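LPXTG-motif cell wall anchor domain protein (Mobiluncus mulieris, PDB 5U5O) is one piece of a giant, cross-linked surface adhesin that is probably anchored in the bacterial cell wall and probably serves in attachment. Local coordinates at residues K42-A47 with V70-S75; K175-W180 with A192-T197; K199-G204 with L224-T229. All blocks are in the same frame, centred on the assembly; numbering follows the deposited sequence.

Contact 1: K42-A47 with V70-S75; sequences KTYAIA and VKVTAS
Y44 and V70 form the hydrogen-bonded pair of this antiparallel strand contact. Y44 N donates to V70 O at 2.9 Å, and V70 N returns a bond to Y44 O at 2.8 Å. One step on, past the non-hydrogen-bonded pair T43 and K71, V72 N reaches K42 O at 3.0 Å with an N-H...O angle of 165°. A CA-H...O contact adds to these, from T43 CA to V70 O at 3.3 Å.

The apolar contacts lie on the face of Y44 and V70. In one of the two V70 conformers, I46 CD1 meets V70 CG2 at 3.7 Å. I46 puts CG1 between its backbone N and carbonyl carbon (chi1 53°), and CD1 extends from there to the valine methyl. V72 CG2 meets the Y44 ring obliquely, 3.7 Å from Y44 CD1. T97 and Y95 of strand 94-104 touch V70 and V72 on this side. The Y44 hydroxyl is hydrogen-bonded to E39 N.

On the other face, T43 OG1 lies 3.6 Å from K71 CG, and the extended K71 chain leads away.

The chemistry is divided. Main-chain bonds set the register of strands 43-52 and 64-71, while methyls and a ring turn one face into the domain interior.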
loop_
_atom_site.group_PDB
_atom_site.type_symbol
_atom_site.label_atom_id
_atom_site.label_comp_id
_atom_site.label_asym_id
_atom_site.label_seq_id
_atom_site.Cartn_x
_atom_site.Cartn_y
_atom_site.Cartn_z
ATOM N N LYS A 42 -17.343 -18.276 32.803
ATOM C CA LYS A 42 -17.790 -18.957 31.595
ATOM C C LYS A 42 -16.671 -18.992 30.556
ATOM O O LYS A 42 -15.842 -18.083 30.497
ATOM C CB LYS A 42 -19.053 -18.296 31.022
ATOM C CG LYS A 42 -20.278 -18.441 31.947
ATOM C CD LYS A 42 -21.634 -18.339 31.255
ATOM C CE LYS A 42 -22.062 -19.645 30.580
ATOM N NZ LYS A 42 -23.363 -19.534 29.866
ATOM N N THR A 43 -16.751 -19.999 29.697
ATOM C CA THR A 43 -15.798 -20.211 28.624
ATOM C C THR A 43 -16.459 -19.941 27.286
ATOM O O THR A 43 -17.319 -20.680 26.855
ATOM C CB THR A 43 -15.202 -21.630 28.638
ATOM O OG1 THR A 43 -14.556 -21.831 29.893
ATOM C CG2 THR A 43 -14.185 -21.806 27.487
ATOM N N TYR A 44 -16.000 -18.889 26.628
ATOM C CA TYR A 44 -16.487 -18.458 25.330
ATOM C C TYR A 44 -15.482 -18.873 24.262
ATOM O O TYR A 44 -14.290 -19.129 24.560
ATOM C CB TYR A 44 -16.581 -16.935 25.292
ATOM C CG TYR A 44 -17.565 -16.380 26.290
ATOM C CD1 TYR A 44 -17.218 -16.200 27.617
ATOM C CD2 TYR A 44 -18.835 -15.970 25.895
ATOM C CE1 TYR A 44 -18.129 -15.696 28.546
ATOM C CE2 TYR A 44 -19.737 -15.443 26.814
ATOM C CZ TYR A 44 -19.376 -15.303 28.133
ATOM O OH TYR A 44 -20.247 -14.818 29.095
ATOM N N ALA A 45 -15.948 -18.961 23.023
ATOM C CA ALA A 45 -15.042 -19.051 21.873
ATOM C C ALA A 45 -15.080 -17.718 21.157
ATOM O O ALA A 45 -16.129 -17.090 20.995
ATOM C CB ALA A 45 -15.439 -20.171 20.921
ATOM N N ILE A 46 -13.903 -17.290 20.708
ATOM C CA ILE A 46 -13.749 -16.104 19.884
ATOM C C ILE A 46 -13.099 -16.445 18.558
ATOM O O ILE A 46 -12.209 -17.328 18.504
ATOM C CB ILE A 46 -13.007 -14.955 20.615
ATOM C CG1 ILE A 46 -11.668 -15.412 21.203
ATOM C CG2 ILE A 46 -13.947 -14.359 21.672
ATOM C CD1 ILE A 46 -10.839 -14.253 21.707
ATOM N N ALA A 47 -13.490 -15.752 17.503
ATOM C CA ALA A 47 -12.846 -15.919 16.182
ATOM C C ALA A 47 -12.647 -14.575 15.576
ATOM O O ALA A 47 -13.514 -13.679 15.685
ATOM C CB ALA A 47 -13.720 -16.760 15.274
ATOM N N VAL A 70 -11.750 -18.754 25.560
ATOM C CA VAL A 70 -11.376 -17.816 26.619
ATOM C C VAL A 70 -12.268 -18.046 27.833
ATOM O O VAL A 70 -13.491 -17.963 27.720
ATOM C CB VAL A 70 -11.589 -16.356 26.183
ATOM C CG1 VAL A 70 -11.318 -15.407 27.342
ATOM C CG2 VAL A 70 -10.719 -16.003 24.987
ATOM N N LYS A 71 -11.671 -18.324 28.982
ATOM C CA LYS A 71 -12.403 -18.422 30.236
ATOM C C LYS A 71 -12.269 -17.079 30.910
ATOM O O LYS A 71 -11.201 -16.656 31.315
ATOM C CB LYS A 71 -11.887 -19.550 31.116
ATOM C CG LYS A 71 -12.819 -19.774 32.307
ATOM C CD LYS A 71 -12.442 -21.006 33.108
ATOM C CE LYS A 71 -13.455 -21.247 34.210
ATOM N NZ LYS A 71 -13.134 -22.488 34.948
ATOM N N VAL A 72 -13.397 -16.372 31.015
ATOM C CA VAL A 72 -13.345 -15.000 31.467
ATOM C C VAL A 72 -13.062 -14.937 32.955
ATOM O O VAL A 72 -13.665 -15.697 33.742
ATOM C CB VAL A 72 -14.668 -14.297 31.124
ATOM C CG1 VAL A 72 -14.722 -12.894 31.718
ATOM C CG2 VAL A 72 -14.804 -14.251 29.609
ATOM N N THR A 73 -12.155 -14.049 33.351
ATOM C CA THR A 73 -11.786 -13.877 34.751
ATOM C C THR A 73 -11.529 -12.399 35.072
ATOM O O THR A 73 -11.257 -11.598 34.179
ATOM C CB THR A 73 -10.569 -14.759 35.099
ATOM O OG1 THR A 73 -10.391 -14.774 36.518
ATOM C CG2 THR A 73 -9.309 -14.251 34.410
ATOM N N ALA A 74 -11.660 -12.048 36.349
ATOM C CA ALA A 74 -11.511 -10.664 36.806
ATOM C C ALA A 74 -10.203 -10.004 36.405
ATOM O O ALA A 74 -10.182 -8.826 36.101
ATOM C CB ALA A 74 -11.696 -10.583 38.318
ATOM N N SER A 75 -9.113 -10.767 36.363
ATOM C CA SER A 75 -7.814 -10.193 35.993
ATOM C C SER A 75 -7.777 -9.663 34.556
ATOM O O SER A 75 -6.896 -8.888 34.221
ATOM C CB SER A 75 -6.693 -11.213 36.178
ATOM O OG SER A 75 -6.851 -12.231 35.229
#

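Contact 2: K175-W180 with A192-T197; sequences KTVTGW and ASYKFT
K175 places CG anti to its backbone N (chi1 -171°), then bends at chi2 (62°) and again at chi4. These bends fold the chain over one face of the Y194 ring. The two side chains cross at about a right angle.

K175 CE lies 3.7 Å from Y194 CG. K175 NZ stands over the Y194 ring, 4.1 Å from its centroid and 13° off the normal. A free lysine would make a cation-pi contact there, but NZ is covalently linked to CG of N288. As an amide nitrogen it should carry no charge, so the contact is better read as an amide over the ring face. K175 NZ also donates to T176 O at 3.3 Å, within its own strand.

F196 meets the same lysine differently. K175 CD lies in the plane of the ring at its edge, 3.8 Å from F196 CZ.

Further along, the Y194 hydroxyl end is packed by apolar groups. V177 CG2 is 3.5 Å from Y194 OH, and W180 CZ3 is 3.3 Å from that oxygen. W180 CH2 also touches A192 CB at 3.9 Å.

The strands, 175-178 and 193-197, belong to different sheets, and their axes approach to 9.5 Å. E232 of strand 226-232 touches both K175 and Y194. Isopeptide bonds of this kind usually form beside an acidic residue in a hydrophobic surround, and this setting is consistent with that. The chemistry implies a buried lysine-asparagine cross-link to strand 281-291, with aromatic side chains packed around its lysine arm.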
loop_
_atom_site.group_PDB
_atom_site.type_symbol
_atom_site.label_atom_id
_atom_site.label_comp_id
_atom_site.label_asym_id
_atom_site.label_seq_id
_atom_site.Cartn_x
_atom_site.Cartn_y
_atom_site.Cartn_z
ATOM N N LYS A 175 18.364 17.580 -18.618
ATOM C CA LYS A 175 18.693 17.788 -20.040
ATOM C C LYS A 175 20.100 18.334 -20.196
ATOM O O LYS A 175 20.460 19.305 -19.545
ATOM C CB LYS A 175 17.742 18.788 -20.711
ATOM C CG LYS A 175 17.900 18.888 -22.233
ATOM C CD LYS A 175 17.596 17.555 -22.888
ATOM C CE LYS A 175 17.286 17.559 -24.362
ATOM N NZ LYS A 175 18.480 17.802 -25.210
ATOM N N THR A 176 20.902 17.711 -21.073
ATOM C CA THR A 176 22.221 18.255 -21.483
ATOM C C THR A 176 22.210 18.401 -22.988
ATOM O O THR A 176 21.360 17.862 -23.695
ATOM C CB THR A 176 23.388 17.355 -21.032
ATOM O OG1 THR A 176 23.196 16.057 -21.572
ATOM C CG2 THR A 176 23.408 17.257 -19.510
ATOM N N VAL A 177 23.248 19.091 -23.496
ATOM C CA VAL A 177 23.359 19.418 -24.926
ATOM C C VAL A 177 24.836 19.360 -25.345
ATOM O O VAL A 177 25.665 19.878 -24.628
ATOM C CB VAL A 177 22.823 20.847 -25.234
ATOM C CG1 VAL A 177 23.079 21.271 -26.678
ATOM C CG2 VAL A 177 21.336 20.951 -24.926
ATOM N N THR A 178 25.073 18.792 -26.515
ATOM C CA THR A 178 26.391 18.889 -27.156
ATOM C C THR A 178 26.172 19.200 -28.616
ATOM O O THR A 178 25.130 18.913 -29.185
ATOM C CB THR A 178 27.207 17.579 -27.008
ATOM O OG1 THR A 178 26.518 16.501 -27.644
ATOM C CG2 THR A 178 27.458 17.258 -25.563
ATOM N N GLY A 179 27.216 19.759 -29.254
ATOM C CA GLY A 179 27.185 19.954 -30.693
ATOM C C GLY A 179 26.455 21.171 -31.232
ATOM O O GLY A 179 26.255 21.266 -32.438
ATOM N N TRP A 180 26.060 22.096 -30.362
ATOM C CA TRP A 180 25.360 23.323 -30.785
ATOM C C TRP A 180 26.193 24.102 -31.803
ATOM O O TRP A 180 27.429 24.178 -31.664
ATOM C CB TRP A 180 25.080 24.226 -29.579
ATOM C CG TRP A 180 24.113 25.314 -29.863
ATOM C CD1 TRP A 180 24.383 26.584 -30.244
ATOM C CD2 TRP A 180 22.691 25.231 -29.735
ATOM N NE1 TRP A 180 23.229 27.296 -30.411
ATOM C CE2 TRP A 180 22.173 26.486 -30.094
ATOM C CE3 TRP A 180 21.795 24.207 -29.378
ATOM C CZ2 TRP A 180 20.796 26.754 -30.089
ATOM C CZ3 TRP A 180 20.433 24.468 -29.375
ATOM C CH2 TRP A 180 19.947 25.731 -29.723
ATOM N N ALA A 192 16.928 27.731 -25.513
ATOM C CA ALA A 192 16.329 26.563 -26.119
ATOM C C ALA A 192 15.535 25.814 -25.046
ATOM O O ALA A 192 15.976 25.688 -23.902
ATOM C CB ALA A 192 17.393 25.657 -26.717
ATOM N N SER A 193 14.352 25.348 -25.439
ATOM C CA SER A 193 13.420 24.704 -24.540
ATOM C C SER A 193 13.023 23.343 -25.079
ATOM O O SER A 193 12.532 23.247 -26.195
ATOM C CB SER A 193 12.191 25.589 -24.424
ATOM O OG SER A 193 11.159 24.986 -23.683
ATOM N N TYR A 194 13.300 22.297 -24.309
ATOM C CA TYR A 194 13.163 20.928 -24.765
ATOM C C TYR A 194 11.961 20.285 -24.078
ATOM O O TYR A 194 11.895 20.230 -22.850
ATOM C CB TYR A 194 14.465 20.166 -24.477
ATOM C CG TYR A 194 15.714 20.823 -25.112
ATOM C CD1 TYR A 194 15.982 20.656 -26.467
ATOM C CD2 TYR A 194 16.505 21.699 -24.384
ATOM C CE1 TYR A 194 17.094 21.254 -27.055
ATOM C CE2 TYR A 194 17.656 22.286 -24.971
ATOM C CZ TYR A 194 17.879 22.091 -26.317
ATOM O OH TYR A 194 18.989 22.652 -26.973
ATOM N N LYS A 195 11.041 19.804 -24.898
ATOM C CA LYS A 195 9.755 19.325 -24.397
ATOM C C LYS A 195 9.781 17.833 -24.157
ATOM O O LYS A 195 10.184 17.067 -25.039
ATOM C CB LYS A 195 8.651 19.642 -25.382
ATOM C CG LYS A 195 7.284 19.194 -24.914
ATOM C CD LYS A 195 6.245 19.418 -25.991
ATOM C CE LYS A 195 4.924 18.736 -25.664
ATOM N NZ LYS A 195 3.880 19.104 -26.661
ATOM N N PHE A 196 9.303 17.428 -22.979
ATOM C CA PHE A 196 9.260 16.045 -22.581
ATOM C C PHE A 196 7.878 15.658 -22.081
ATOM O O PHE A 196 7.125 16.484 -21.533
ATOM C CB PHE A 196 10.251 15.759 -21.464
ATOM C CG PHE A 196 11.672 15.752 -21.939
ATOM C CD1 PHE A 196 12.249 14.589 -22.418
ATOM C CD2 PHE A 196 12.419 16.916 -21.925
ATOM C CE1 PHE A 196 13.565 14.584 -22.870
ATOM C CE2 PHE A 196 13.731 16.923 -22.392
ATOM C CZ PHE A 196 14.298 15.743 -22.840
ATOM N N THR A 197 7.570 14.383 -22.259
ATOM C CA THR A 197 6.402 13.745 -21.663
ATOM C C THR A 197 6.851 12.493 -20.960
ATOM O O THR A 197 7.531 11.645 -21.567
ATOM C CB THR A 197 5.353 13.415 -22.736
ATOM O OG1 THR A 197 5.064 14.602 -23.468
ATOM C CG2 THR A 197 4.079 12.896 -22.130
#

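Contact 3: K199-G204 with L224-T229; sequences KCVQKG and LGDTCT
The cross-strand cysteine pair of the five-stranded antiparallel sheet lies here, where strand 193-200 ends beside the start of strand 226-232. C200 and C228 form a non-hydrogen-bonded pair, with CA atoms 4.2 Å apart and side chains on the same face. They are the residues of the disulfide seen for this protein. Both have two conformers. In this conformer C200 SG and C228 SG are 3.9 Å apart, too far for a bond, so it does not itself contain the cross-link.

Next to the cysteines, K199 and T229 exchange main-chain bonds. K199 N donates to T229 O, and T229 N donates to K199 O at 2.8 Å. On that face T229 OG1 approaches K199 CB at 3.5 Å. V201 N then hydrogen-bonds to T227 O at 3.0 Å.

Beyond this point the first segment leaves the sheet and turns with helical backbone angles at 201-203. The D226 carboxylate holds this turn. D226 OD1 accepts from Q202 N at 2.7 Å and D226 OD2 from K203 N at 2.8 Å. Both are met on the syn side, with the donors 18° and 26° out of the carboxylate plane. D226 OD1 takes a weak further bond from T227 N in its own strand. The two bonds to the turn fix the rotation of the group, and the converging N-H dipoles would be expected to stabilise its negative charge. The K203 amine is hydrogen-bonded to E220 O.

On its far side strand 226-232 pairs with strand 264-269, where G225 and D226 both face I269. That is a G1 beta bulge, here beside a cross-strand disulfide site in an antiparallel sheet of an Ig-like adhesin domain.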
loop_
_atom_site.group_PDB
_atom_site.type_symbol
_atom_site.label_atom_id
_atom_site.label_comp_id
_atom_site.label_asym_id
_atom_site.label_seq_id
_atom_site.Cartn_x
_atom_site.Cartn_y
_atom_site.Cartn_z
ATOM N N LYS A 199 5.541 9.254 -18.709
ATOM C CA LYS A 199 4.333 8.489 -18.416
ATOM C C LYS A 199 4.724 7.298 -17.595
ATOM O O LYS A 199 5.744 6.639 -17.885
ATOM C CB LYS A 199 3.723 8.013 -19.712
ATOM C CG LYS A 199 3.263 9.125 -20.621
ATOM C CD LYS A 199 2.568 8.555 -21.849
ATOM C CE LYS A 199 2.012 9.654 -22.726
ATOM N NZ LYS A 199 1.345 9.133 -23.948
ATOM N N CYS A 200 3.923 6.981 -16.575
ATOM C CA CYS A 200 4.191 5.818 -15.772
ATOM C C CYS A 200 2.943 4.953 -15.816
ATOM O O CYS A 200 1.822 5.419 -15.494
ATOM C CB CYS A 200 4.545 6.206 -14.372
ATOM S SG CYS A 200 6.002 7.299 -14.195
ATOM N N VAL A 201 3.099 3.704 -16.237
ATOM C CA VAL A 201 1.936 2.903 -16.634
ATOM C C VAL A 201 1.064 2.496 -15.439
ATOM O O VAL A 201 -0.149 2.722 -15.470
ATOM C CB VAL A 201 2.277 1.709 -17.565
ATOM C CG1 VAL A 201 3.056 0.629 -16.847
ATOM C CG2 VAL A 201 1.008 1.110 -18.180
ATOM N N GLN A 202 1.646 1.975 -14.361
ATOM C CA GLN A 202 0.874 1.584 -13.148
ATOM C C GLN A 202 0.405 2.814 -12.389
ATOM O O GLN A 202 -0.734 2.825 -11.885
ATOM C CB GLN A 202 1.706 0.668 -12.237
ATOM C CG GLN A 202 2.182 -0.617 -12.915
ATOM C CD GLN A 202 1.038 -1.540 -13.284
ATOM O OE1 GLN A 202 -0.025 -1.472 -12.677
ATOM N NE2 GLN A 202 1.249 -2.393 -14.269
ATOM N N LYS A 203 1.202 3.866 -12.300
ATOM C CA LYS A 203 0.738 5.131 -11.715
ATOM C C LYS A 203 -0.446 5.700 -12.497
ATOM O O LYS A 203 -1.347 6.319 -11.917
ATOM C CB LYS A 203 1.862 6.185 -11.661
ATOM C CG LYS A 203 1.542 7.304 -10.671
ATOM C CD LYS A 203 2.566 8.427 -10.631
ATOM C CE LYS A 203 2.058 9.557 -9.741
ATOM N NZ LYS A 203 2.998 10.690 -9.612
ATOM N N GLY A 204 -0.479 5.458 -13.801
ATOM C CA GLY A 204 -1.468 6.032 -14.674
ATOM C C GLY A 204 -1.269 7.504 -14.916
ATOM O O GLY A 204 -2.241 8.220 -15.119
ATOM N N LEU A 224 6.554 1.325 -6.891
ATOM C CA LEU A 224 7.749 0.514 -6.996
ATOM C C LEU A 224 7.528 -0.628 -7.985
ATOM O O LEU A 224 6.569 -1.391 -7.898
ATOM C CB LEU A 224 8.136 0.009 -5.622
ATOM C CG LEU A 224 8.589 1.116 -4.661
ATOM C CD1 LEU A 224 8.781 0.532 -3.269
ATOM C CD2 LEU A 224 9.862 1.814 -5.136
ATOM N N GLY A 225 8.425 -0.697 -8.966
ATOM C CA GLY A 225 8.301 -1.621 -10.080
ATOM C C GLY A 225 7.599 -1.107 -11.308
ATOM O O GLY A 225 7.375 -1.871 -12.248
ATOM N N ASP A 226 7.231 0.178 -11.317
ATOM C CA ASP A 226 6.529 0.732 -12.451
ATOM C C ASP A 226 7.468 0.843 -13.654
ATOM O O ASP A 226 8.724 0.869 -13.537
ATOM C CB ASP A 226 5.941 2.112 -12.118
ATOM C CG ASP A 226 4.679 2.416 -12.885
ATOM O OD1 ASP A 226 4.330 1.676 -13.849
ATOM O OD2 ASP A 226 3.996 3.405 -12.505
ATOM N N THR A 227 6.847 0.813 -14.823
ATOM C CA THR A 227 7.522 1.098 -16.083
ATOM C C THR A 227 7.197 2.535 -16.454
ATOM O O THR A 227 6.017 2.914 -16.524
ATOM C CB THR A 227 7.022 0.158 -17.188
ATOM O OG1 THR A 227 7.377 -1.183 -16.854
ATOM C CG2 THR A 227 7.619 0.491 -18.558
ATOM N N CYS A 228 8.247 3.349 -16.687
ATOM C CA CYS A 228 8.070 4.738 -17.017
ATOM C C CYS A 228 8.668 4.996 -18.428
ATOM O O CYS A 228 9.795 4.496 -18.733
ATOM C CB CYS A 228 8.820 5.516 -15.995
ATOM S SG CYS A 228 9.262 7.203 -16.375
ATOM N N THR A 229 7.984 5.750 -19.257
ATOM C CA THR A 229 8.486 6.161 -20.557
ATOM C C THR A 229 8.781 7.644 -20.523
ATOM O O THR A 229 8.095 8.442 -19.866
ATOM C CB THR A 229 7.530 5.798 -21.708
ATOM O OG1 THR A 229 6.268 6.456 -21.546
ATOM C CG2 THR A 229 7.301 4.291 -21.770
#

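Overall arrangement
The contacts follow one another along the chain, contact 1 first and contact 3 last. Contact 1 lies in the T-Q ester bond domain. Contacts 2 and 3 lie in the DUF5979 domain, on the opposite side of the chain's centre. Centres are about 71 Å apart for contacts 1 and 2, about 50 Å for 1 and 3, and about 23 Å for 2 and 3. Contacts 2 and 3 share strand 193-200, which adjoins strand 226-232 in the five-stranded sheet. Contacts 1 and 2 both reach the branched mixed sheet, whose broken strand 150-178 passes from one domain to the other. The arrangement is an elongated two-domain rod, consistent with cross-linked modules in series along a long adhesin.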